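PDB 6SJ9: proteasome accessory factor B/C (PafBC) from Paenarthrobacter aurescens, which probably regulates transcription in the bacterial DNA damage response, binding DNA through winged helix-turn-helix domains and carrying WYL domains that may sense a signal. Local coordinates for residues Leu15-Val20 with Ala469-Arg474; Glu59-Met64 with Ile81-Asn86; Arg44-Asp49 with Ala77-Gly82; Thr5-Asn10 with Lys30-Ser35. All coordinates share one frame; numbering follows the deposited sequence.

Overall arrangement
All four contacts lie on one side of the chain's centre, in or against the N-terminal winged-helix unit. Contact 1 joins the end of helix 2-17 to the distant 469-474 turn, and contact 4 packs the start of the same helix on residues 30-35; their centres are about 14 Å apart. Contacts 2 and 3 share Ile81 and Gly82, with centres about 10 Å apart. A potassium ion ties contacts 1 and 2 together and is touched by contact 3 through Ile81; the backbone oxygens of Leu16, Thr18, Ile81, Lys83 and Ser85 bind it. Contacts 3 and 4 meet at Asp49, whose OD2 lies 2.8 Å from Arg7 NE and 2.5 Å from Tyr32 OH.

Contact 1: residues Leu15-Val20 with Ala469-Arg474; sequences LLNTKV and AGEAAR. With K (potassium ion), chain C.
Asn17 reaches Glu471 with both ends of its amide, one directly and one through water. ND2 donates to Glu471 OE1 at 3.0 Å, nearly straight at 162°. The acceptor lies in the amide plane, yet the nitrogen comes from well above the carboxylate plane. That carboxylate is already gripped side-on by Arg474, whose NH2 meets OE1 at 2.8 Å and whose NE meets OE2 at 2.9 Å, so OE1 accepts two donors. On the other side of the amide, a water donates to Asn17 OD1 at 2.7 Å and accepts from Glu471 N. Replacing Asn17 with an alanine would probably take from the water the amide oxygen it donates to, and leave OE1 with one donor fewer. Nearby, Leu16 CD2 rests against Gly470 CA at 4.4 Å. Gly470 has positive phi in the type II' turn that runs from Ala469 to Ala472. Beyond the interface, Leu16 O and Thr18 O bind potassium at 2.6 and 2.8 Å, just where helix 2-17 gives way to loop. The contact thus joins the end of this helix to the turn between helices 457-469 and 472-476, with helix 427-441 packed behind Ala469 and Ala473.

Contact 2: residues Glu59-Met64 with Ile81-Asn86; sequences EIETLM and IGKDSN. With K (potassium ion), chain C.
Glu59 begins the approach with its backbone, its O lying 4.1 Å from Ile81 CG1. Ile60 supplies the apolar part of the contact: its CG1 meets CG1 of Ile81 at 3.9 Å, and CD1 of Ile81 is about as near, the two branched chains crossing at a slant. Glu61 then swings its carboxylate toward residues 81-86. With CG lodged between the backbone N and the carbonyl carbon (chi1 73°) and the chain extended beyond, OE2 arrives 3.4 Å from Lys83 CG, the two side chains crossing at about a right angle. The meeting is with the aliphatic part, because Lys83 NZ stays 6.2 Å away from OE2; the ionic partner of OE2 is Arg80 NE, modelled too close for its distance to be taken literally. Residues 81-86 supply three of the five oxygens round a potassium ion, with Leu16 O and Thr18 O completing the site. Ile81 O, Lys83 O and Ser85 O bind it at 2.7, 2.9 and 2.6 Å. A type II' turn from Gly82 to Ser85, with Lys83 at positive phi, shapes this loop, and Gly82 O accepts from both Ser85 N and Ser85 OG, the hydroxyl at 2.8 Å. Strand 61-63 pairs antiparallel with 78-80 just before the loop, while helices 2-17 and 39-55 pack against Ile60 from Leu15, Lys50 and Leu53.

Contact 3: residues Arg44-Asp49 with Ala77-Gly82; sequences RMFERD and ARYRIG. With K (potassium ion), chain C.
Phe46 of helix 39-55 points the edge of its ring at the face of Tyr79 on strand 78-80, a T-shaped pair in the core of a winged-helix fold. By its place in the fold the helix probably corresponds to the recognition helix, and strands 61-63 and 78-80 to the wing hairpin. The ring centroids are 5.3 Å apart and the planes stand at 70°. Following Tyr79 outward, CB aims the side chain at the helix, with CG beside the backbone N and anti to the carbonyl carbon (chi1 -55°). CD2 is the first ring atom to meet the phenylalanine, 4.0 Å from Phe46 CZ. CE2 comes closer, 3.8 Å from Phe46 CE2, and CZ lies 3.9 Å from that same atom. On the far ring edge, CE1 packs against Thr62 of the adjacent strand 61-63, so the ring touches both Thr62 and the edge of Phe46. Phe46 reaches across because its CG is anti to its backbone N (chi1 180°), which carries CE2 and CZ out toward the strand. Both residues are buried, and they are the sole touching pair between the two segments. With a valine in place of Tyr79, the edge of Phe46 would probably lose the aromatic face it meets and a gap would open between helix and sheet. At the tip of the tyrosine, OH sits 4.0 Å from Phe46 CE2.

Contact 4: residues Thr5-Asn10 with Lys30-Ser35; sequences TERLLN and KVYHDS
Within the three-helix part of the winged helix-turn-helix unit, Arg7 of helix 2-17 lies across Val31 and Tyr32 of residues 30-35. The arginine works mainly through its methylenes. Its CG sits over one face of the Tyr32 ring, and CD comes 3.4 Å from Tyr32 CE2, the tightest approach here. The first two torsions are extended and the chain bends at chi3 (71°), which brings the guanidinium past the ring, their planes 24° apart. Val31 meets both Arg7 and Asn10. Its CG1 packs 3.7 Å from Arg7 O, 4.0 Å from Arg7 CG and 3.9 Å from Asn10 CB, so one methyl touches two successive turns of the helix. No hydrogen bond joins the two segments. The polar ends converge instead on a third helix, 39-55, where Asp49 OD2 takes a salt bridge from Arg7 NE and a hydrogen bond with Tyr32 OH. This shared carboxylate probably fixes both the arginine and the tyrosine ring in place. Phe42 of helix 39-55 adds an edge-to-face partner for that ring. Such packing of a first helix on the next two is typical of the tri-helical core of helix-turn-helix DNA-binding domains.

Contact 1: residues Leu15-Val20 with Ala469-Arg474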
# COMPACT_ATOMS: atom_id res chain seq x y z
N LEU A 15 6.29 -16.38 25.81
CA LEU A 15 5.56 -17.63 25.89
C LEU A 15 5.57 -18.37 24.57
O LEU A 15 5.56 -19.61 24.57
CB LEU A 15 4.11 -17.33 26.31
CG LEU A 15 3.95 -16.61 27.64
CD1 LEU A 15 2.49 -16.38 27.90
CD2 LEU A 15 4.60 -17.44 28.74
N LEU A 16 5.66 -17.64 23.46
CA LEU A 16 5.75 -18.26 22.14
C LEU A 16 7.09 -18.95 21.97
O LEU A 16 7.17 -20.04 21.40
CB LEU A 16 5.53 -17.18 21.07
CG LEU A 16 4.53 -17.36 19.94
CD1 LEU A 16 3.24 -18.07 20.31
CD2 LEU A 16 4.21 -16.02 19.29
N ASN A 17 8.15 -18.32 22.48
CA ASN A 17 9.49 -18.86 22.25
C ASN A 17 9.68 -20.20 22.92
O ASN A 17 10.21 -21.13 22.31
CB ASN A 17 10.54 -17.85 22.69
CG ASN A 17 10.63 -16.72 21.72
OD1 ASN A 17 10.36 -16.91 20.53
ND2 ASN A 17 10.94 -15.53 22.20
N THR A 18 9.27 -20.33 24.18
CA THR A 18 9.57 -21.54 24.93
C THR A 18 8.82 -22.74 24.37
O THR A 18 7.61 -22.68 24.14
CB THR A 18 9.20 -21.39 26.41
OG1 THR A 18 9.47 -22.62 27.06
CG2 THR A 18 7.70 -21.06 26.59
N LYS A 19 9.56 -23.80 24.10
CA LYS A 19 8.90 -25.05 23.77
C LYS A 19 8.54 -25.85 25.01
O LYS A 19 7.58 -26.62 24.98
CB LYS A 19 9.80 -25.89 22.86
CG LYS A 19 10.36 -25.09 21.66
CD LYS A 19 10.78 -26.01 20.50
CE LYS A 19 11.42 -25.21 19.36
NZ LYS A 19 12.83 -24.82 19.67
N VAL A 20 9.25 -25.62 26.11
CA VAL A 20 9.02 -26.37 27.35
C VAL A 20 8.01 -25.70 28.28
O VAL A 20 7.34 -26.39 29.06
CB VAL A 20 10.36 -26.64 28.05
CG1 VAL A 20 11.19 -27.62 27.20
CG2 VAL A 20 11.13 -25.31 28.32
N ALA A 469 4.36 -13.21 13.54
CA ALA A 469 5.75 -13.07 13.18
C ALA A 469 6.67 -13.83 14.11
O ALA A 469 7.81 -14.11 13.72
CB ALA A 469 6.19 -11.61 13.15
N GLY A 470 6.23 -14.14 15.32
CA GLY A 470 7.14 -14.66 16.34
C GLY A 470 8.26 -13.69 16.69
O GLY A 470 8.15 -12.47 16.55
N GLU A 471 9.41 -14.25 17.07
CA GLU A 471 10.52 -13.43 17.57
C GLU A 471 10.98 -12.38 16.54
O GLU A 471 11.51 -11.34 16.94
CB GLU A 471 11.69 -14.36 17.98
CG GLU A 471 12.93 -13.72 18.65
CD GLU A 471 12.67 -12.93 19.94
OE1 GLU A 471 11.62 -13.11 20.60
OE2 GLU A 471 13.54 -12.10 20.27
N ALA A 472 10.76 -12.61 15.25
CA ALA A 472 11.03 -11.61 14.23
C ALA A 472 10.25 -10.31 14.46
O ALA A 472 10.65 -9.26 13.95
CB ALA A 472 10.69 -12.16 12.85
N ALA A 473 9.16 -10.36 15.22
CA ALA A 473 8.41 -9.16 15.55
C ALA A 473 9.25 -8.16 16.34
O ALA A 473 8.98 -6.96 16.31
CB ALA A 473 7.16 -9.51 16.36
N ARG A 474 10.21 -8.65 17.12
CA ARG A 474 10.93 -7.72 18.00
C ARG A 474 11.68 -6.68 17.19
O ARG A 474 11.63 -5.49 17.50
CB ARG A 474 11.88 -8.48 18.93
CG ARG A 474 12.16 -7.65 20.20
CD ARG A 474 13.03 -8.40 21.23
NE ARG A 474 12.54 -9.74 21.53
CZ ARG A 474 11.63 -10.03 22.46
NH1 ARG A 474 11.11 -9.08 23.23
NH2 ARG A 474 11.25 -11.29 22.64
K K C . 5.79 -22.15 22.07
O HOH W 1 9.11 -16.99 18.11

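Contact 2: residues Glu59-Met64 with Ile81-Asn86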
# COMPACT_ATOMS: atom_id res chain seq x y z
N GLU A 59 -4.33 -18.25 23.62
CA GLU A 59 -4.62 -19.06 24.79
C GLU A 59 -3.31 -19.54 25.42
O GLU A 59 -2.53 -20.27 24.81
CB GLU A 59 -5.54 -20.25 24.48
CG GLU A 59 -5.25 -21.06 23.20
CD GLU A 59 -6.26 -22.23 23.00
OE1 GLU A 59 -6.75 -22.77 24.03
OE2 GLU A 59 -6.56 -22.60 21.83
N ILE A 60 -3.07 -19.05 26.63
CA ILE A 60 -1.91 -19.43 27.42
C ILE A 60 -2.16 -20.79 28.05
O ILE A 60 -3.08 -20.95 28.86
CB ILE A 60 -1.63 -18.37 28.49
CG1 ILE A 60 -1.39 -17.02 27.81
CG2 ILE A 60 -0.47 -18.84 29.41
CD1 ILE A 60 -1.24 -15.90 28.77
N GLU A 61 -1.36 -21.78 27.69
CA GLU A 61 -1.49 -23.08 28.31
C GLU A 61 -0.63 -23.13 29.56
O GLU A 61 0.48 -22.58 29.62
CB GLU A 61 -1.17 -24.24 27.36
CG GLU A 61 0.24 -24.49 26.98
CD GLU A 61 0.42 -25.87 26.31
OE1 GLU A 61 -0.15 -26.87 26.80
OE2 GLU A 61 1.13 -25.95 25.30
N THR A 62 -1.19 -23.75 30.58
CA THR A 62 -0.53 -23.98 31.85
C THR A 62 -0.17 -25.46 31.93
O THR A 62 -1.03 -26.31 31.70
CB THR A 62 -1.42 -23.59 33.02
OG1 THR A 62 -1.74 -22.20 32.91
CG2 THR A 62 -0.69 -23.85 34.34
N LEU A 63 1.10 -25.74 32.19
CA LEU A 63 1.60 -27.09 32.38
C LEU A 63 2.10 -27.15 33.81
O LEU A 63 2.94 -26.32 34.20
CB LEU A 63 2.77 -27.37 31.43
CG LEU A 63 2.67 -27.03 29.94
CD1 LEU A 63 4.00 -27.30 29.25
CD2 LEU A 63 1.53 -27.73 29.22
N MSE A 64 1.58 -28.08 34.60
CA MSE A 64 2.02 -28.17 36.00
C MSE A 64 1.93 -29.57 36.60
O MSE A 64 1.20 -30.42 36.10
CB MSE A 64 1.22 -27.19 36.87
CG MSE A 64 -0.16 -27.68 37.27
SE MSE A 64 -1.09 -26.45 38.49
CE MSE A 64 -2.38 -27.70 39.28
N ILE A 81 2.62 -20.53 24.93
CA ILE A 81 1.68 -20.26 23.87
C ILE A 81 2.19 -20.94 22.60
O ILE A 81 3.40 -20.94 22.32
CB ILE A 81 1.52 -18.74 23.62
CG1 ILE A 81 0.94 -18.02 24.83
CG2 ILE A 81 0.63 -18.49 22.42
CD1 ILE A 81 0.85 -16.50 24.64
N GLY A 82 1.27 -21.49 21.81
CA GLY A 82 1.62 -22.11 20.56
C GLY A 82 2.16 -23.51 20.68
O GLY A 82 2.63 -24.06 19.68
N LYS A 83 2.16 -24.08 21.88
CA LYS A 83 2.57 -25.46 22.11
C LYS A 83 4.02 -25.60 21.65
O LYS A 83 4.87 -24.85 22.16
CB LYS A 83 1.56 -26.42 21.49
CG LYS A 83 0.13 -26.28 22.09
CD LYS A 83 -0.89 -27.19 21.42
CE LYS A 83 -0.66 -28.64 21.87
NZ LYS A 83 -1.34 -29.65 21.01
N ASP A 84 4.35 -26.47 20.69
CA ASP A 84 5.73 -26.64 20.25
C ASP A 84 6.25 -25.57 19.28
O ASP A 84 7.47 -25.43 19.14
CB ASP A 84 5.88 -28.01 19.58
CG ASP A 84 5.59 -29.16 20.52
OD1 ASP A 84 5.24 -28.89 21.69
OD2 ASP A 84 5.67 -30.33 20.08
N SER A 85 5.38 -24.85 18.58
CA SER A 85 5.79 -23.84 17.61
C SER A 85 6.05 -22.49 18.29
O SER A 85 5.66 -22.25 19.43
CB SER A 85 4.76 -23.68 16.50
OG SER A 85 3.48 -23.50 17.07
N ASN A 86 6.77 -21.63 17.59
CA ASN A 86 7.06 -20.31 18.12
C ASN A 86 6.39 -19.19 17.33
O ASN A 86 6.74 -18.02 17.54
CB ASN A 86 8.56 -20.08 18.21
CG ASN A 86 9.27 -20.30 16.91
OD1 ASN A 86 8.65 -20.26 15.83
ND2 ASN A 86 10.60 -20.51 16.99
K K C . 5.79 -22.15 22.07

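Contact 3: residues Arg44-Asp49 with Ala77-Gly82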
# COMPACT_ATOMS: atom_id res chain seq x y z
N ARG A 44 -1.15 -10.36 40.32
CA ARG A 44 -2.43 -9.98 39.72
C ARG A 44 -2.24 -9.31 38.36
O ARG A 44 -3.04 -9.53 37.45
CB ARG A 44 -3.28 -9.13 40.66
CG ARG A 44 -2.60 -8.27 41.72
CD ARG A 44 -3.72 -7.58 42.56
NE ARG A 44 -3.20 -6.57 43.47
CZ ARG A 44 -2.92 -6.78 44.75
NH1 ARG A 44 -3.13 -7.97 45.31
NH2 ARG A 44 -2.44 -5.78 45.49
N MSE A 45 -1.21 -8.50 38.20
CA MSE A 45 -0.96 -7.89 36.90
C MSE A 45 -0.62 -8.95 35.84
O MSE A 45 -0.94 -8.80 34.67
CB MSE A 45 0.15 -6.85 37.00
CG MSE A 45 0.40 -6.04 35.73
SE MSE A 45 2.27 -5.43 35.69
CE MSE A 45 2.54 -5.19 37.63
N PHE A 46 0.04 -10.02 36.29
CA PHE A 46 0.25 -11.18 35.43
C PHE A 46 -1.07 -11.83 35.05
O PHE A 46 -1.33 -12.10 33.87
CB PHE A 46 1.16 -12.17 36.15
CG PHE A 46 1.45 -13.41 35.35
CD1 PHE A 46 2.13 -13.34 34.15
CD2 PHE A 46 1.05 -14.65 35.82
CE1 PHE A 46 2.40 -14.48 33.42
CE2 PHE A 46 1.33 -15.80 35.11
CZ PHE A 46 2.00 -15.71 33.90
N GLU A 47 -1.95 -12.06 36.04
CA GLU A 47 -3.27 -12.62 35.78
C GLU A 47 -4.07 -11.73 34.83
O GLU A 47 -4.78 -12.23 33.96
CB GLU A 47 -4.04 -12.80 37.09
CG GLU A 47 -3.55 -13.91 38.03
CD GLU A 47 -3.62 -15.32 37.44
OE1 GLU A 47 -2.68 -16.10 37.70
OE2 GLU A 47 -4.58 -15.64 36.71
N ARG A 48 -3.95 -10.40 34.98
CA ARG A 48 -4.64 -9.49 34.06
C ARG A 48 -4.09 -9.60 32.63
O ARG A 48 -4.85 -9.55 31.65
CB ARG A 48 -4.53 -8.05 34.53
CG ARG A 48 -5.33 -7.70 35.77
CD ARG A 48 -5.51 -6.19 35.83
NE ARG A 48 -4.23 -5.48 35.88
CZ ARG A 48 -3.56 -5.24 37.00
NH1 ARG A 48 -4.05 -5.65 38.16
NH2 ARG A 48 -2.40 -4.60 36.96
N ASP A 49 -2.77 -9.76 32.51
CA ASP A 49 -2.20 -9.87 31.17
C ASP A 49 -2.61 -11.17 30.51
O ASP A 49 -2.93 -11.17 29.32
CB ASP A 49 -0.69 -9.77 31.26
CG ASP A 49 -0.21 -8.39 31.63
OD1 ASP A 49 -0.98 -7.41 31.50
OD2 ASP A 49 0.94 -8.29 32.05
N ALA A 77 3.88 -24.00 38.32
CA ALA A 77 3.31 -24.02 36.98
C ALA A 77 4.26 -23.40 35.96
O ALA A 77 5.03 -22.48 36.27
CB ALA A 77 1.97 -23.29 36.94
N ARG A 78 4.21 -23.94 34.75
CA ARG A 78 4.92 -23.44 33.58
C ARG A 78 3.90 -23.05 32.50
O ARG A 78 2.85 -23.67 32.38
CB ARG A 78 5.94 -24.47 33.09
CG ARG A 78 6.80 -24.98 34.26
CD ARG A 78 7.50 -26.29 33.97
NE ARG A 78 8.51 -26.11 32.93
CZ ARG A 78 9.80 -25.85 33.17
NH1 ARG A 78 10.25 -25.73 34.42
NH2 ARG A 78 10.64 -25.70 32.15
N TYR A 79 4.19 -21.97 31.76
CA TYR A 79 3.25 -21.40 30.80
C TYR A 79 3.84 -21.31 29.40
O TYR A 79 5.04 -21.09 29.25
CB TYR A 79 2.81 -20.00 31.21
CG TYR A 79 2.23 -19.88 32.59
CD1 TYR A 79 0.88 -20.13 32.82
CD2 TYR A 79 3.03 -19.52 33.67
CE1 TYR A 79 0.34 -20.01 34.08
CE2 TYR A 79 2.48 -19.42 34.96
CZ TYR A 79 1.14 -19.65 35.15
OH TYR A 79 0.58 -19.55 36.43
N ARG A 80 3.00 -21.49 28.39
CA ARG A 80 3.47 -21.34 27.01
C ARG A 80 2.30 -21.07 26.08
O ARG A 80 1.13 -21.33 26.42
CB ARG A 80 4.24 -22.56 26.52
CG ARG A 80 3.40 -23.68 26.06
CD ARG A 80 4.27 -24.86 25.63
NE ARG A 80 3.42 -26.02 25.34
CZ ARG A 80 3.87 -27.20 24.89
NH1 ARG A 80 5.17 -27.39 24.68
NH2 ARG A 80 3.00 -28.18 24.67
N ILE A 81 2.62 -20.53 24.93
CA ILE A 81 1.68 -20.26 23.87
C ILE A 81 2.19 -20.94 22.60
O ILE A 81 3.40 -20.94 22.32
CB ILE A 81 1.52 -18.74 23.62
CG1 ILE A 81 0.94 -18.02 24.83
CG2 ILE A 81 0.63 -18.49 22.42
CD1 ILE A 81 0.85 -16.50 24.64
N GLY A 82 1.27 -21.49 21.81
CA GLY A 82 1.62 -22.11 20.56
C GLY A 82 2.16 -23.51 20.68
O GLY A 82 2.63 -24.06 19.68
K K C . 5.79 -22.15 22.07

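Contact 4: residues Thr5-Asn10 with Lys30-Ser35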
# COMPACT_ATOMS: atom_id res chain seq x y z
N THR A 5 1.09 -2.01 26.64
CA THR A 5 1.16 -2.56 25.29
C THR A 5 2.47 -3.29 25.08
O THR A 5 2.49 -4.44 24.63
CB THR A 5 0.96 -1.48 24.23
OG1 THR A 5 -0.35 -0.93 24.38
CG2 THR A 5 1.07 -2.09 22.84
N GLU A 6 3.57 -2.66 25.46
CA GLU A 6 4.86 -3.32 25.31
C GLU A 6 4.96 -4.56 26.19
O GLU A 6 5.54 -5.56 25.77
CB GLU A 6 5.99 -2.34 25.61
CG GLU A 6 6.42 -1.50 24.40
CD GLU A 6 7.18 -2.34 23.36
OE1 GLU A 6 6.54 -2.81 22.38
OE2 GLU A 6 8.41 -2.53 23.51
N ARG A 7 4.39 -4.51 27.39
CA ARG A 7 4.46 -5.66 28.28
C ARG A 7 3.69 -6.84 27.70
O ARG A 7 4.16 -7.99 27.76
CB ARG A 7 3.93 -5.28 29.68
CG ARG A 7 4.05 -6.37 30.73
CD ARG A 7 3.53 -5.90 32.10
NE ARG A 7 2.08 -5.77 32.09
CZ ARG A 7 1.42 -4.63 32.30
NH1 ARG A 7 2.09 -3.51 32.58
NH2 ARG A 7 0.09 -4.60 32.25
N LEU A 8 2.52 -6.59 27.12
CA LEU A 8 1.78 -7.64 26.44
C LEU A 8 2.58 -8.23 25.30
O LEU A 8 2.65 -9.46 25.16
CB LEU A 8 0.44 -7.12 25.92
CG LEU A 8 -0.60 -6.90 27.02
CD1 LEU A 8 -1.94 -6.51 26.43
CD2 LEU A 8 -0.75 -8.10 27.94
N LEU A 9 3.23 -7.38 24.50
CA LEU A 9 4.02 -7.88 23.37
C LEU A 9 5.16 -8.77 23.84
O LEU A 9 5.31 -9.90 23.36
CB LEU A 9 4.54 -6.71 22.52
CG LEU A 9 3.43 -5.92 21.82
CD1 LEU A 9 3.82 -4.53 21.25
CD2 LEU A 9 2.81 -6.78 20.69
N ASN A 10 5.90 -8.31 24.85
CA ASN A 10 7.01 -9.09 25.41
C ASN A 10 6.51 -10.39 26.05
O ASN A 10 7.16 -11.44 25.92
CB ASN A 10 7.75 -8.23 26.47
CG ASN A 10 8.52 -7.05 25.85
OD1 ASN A 10 9.03 -7.12 24.74
ND2 ASN A 10 8.54 -5.93 26.57
N LYS A 30 12.02 -11.73 33.14
CA LYS A 30 12.16 -11.45 31.72
C LYS A 30 11.24 -10.33 31.24
O LYS A 30 11.64 -9.52 30.39
CB LYS A 30 11.90 -12.71 30.90
CG LYS A 30 13.00 -13.73 30.94
CD LYS A 30 12.63 -14.91 30.05
CE LYS A 30 12.23 -14.45 28.66
NZ LYS A 30 11.92 -15.61 27.78
N VAL A 31 10.02 -10.28 31.75
CA VAL A 31 9.00 -9.37 31.25
C VAL A 31 8.66 -8.29 32.26
O VAL A 31 8.50 -7.12 31.89
CB VAL A 31 7.74 -10.15 30.84
CG1 VAL A 31 6.73 -9.24 30.13
CG2 VAL A 31 8.12 -11.35 29.96
N TYR A 32 8.53 -8.66 33.53
CA TYR A 32 8.03 -7.79 34.58
C TYR A 32 9.15 -7.25 35.47
O TYR A 32 8.98 -7.10 36.69
CB TYR A 32 7.00 -8.53 35.43
CG TYR A 32 5.76 -8.99 34.68
CD1 TYR A 32 5.77 -10.17 33.94
CD2 TYR A 32 4.58 -8.27 34.74
CE1 TYR A 32 4.64 -10.60 33.27
CE2 TYR A 32 3.45 -8.69 34.07
CZ TYR A 32 3.48 -9.85 33.34
OH TYR A 32 2.36 -10.27 32.69
N HIS A 33 10.32 -6.99 34.88
CA HIS A 33 11.39 -6.34 35.63
C HIS A 33 10.96 -4.96 36.10
O HIS A 33 11.38 -4.50 37.16
CB HIS A 33 12.67 -6.25 34.80
CG HIS A 33 12.44 -5.90 33.36
ND1 HIS A 33 11.70 -4.81 32.96
CD2 HIS A 33 12.90 -6.48 32.22
CE1 HIS A 33 11.68 -4.74 31.64
NE2 HIS A 33 12.40 -5.74 31.16
N ASP A 34 10.11 -4.29 35.31
CA ASP A 34 9.67 -2.94 35.64
C ASP A 34 8.92 -2.91 36.97
O ASP A 34 9.07 -1.96 37.75
CB ASP A 34 8.78 -2.41 34.51
CG ASP A 34 8.61 -0.90 34.55
OD1 ASP A 34 9.06 -0.25 35.52
OD2 ASP A 34 8.00 -0.36 33.60
N SER A 35 8.12 -3.93 37.25
CA SER A 35 7.33 -3.97 38.48
C SER A 35 8.27 -4.06 39.68
O SER A 35 8.95 -5.07 39.88
CB SER A 35 6.34 -5.13 38.46
OG SER A 35 5.58 -5.09 37.28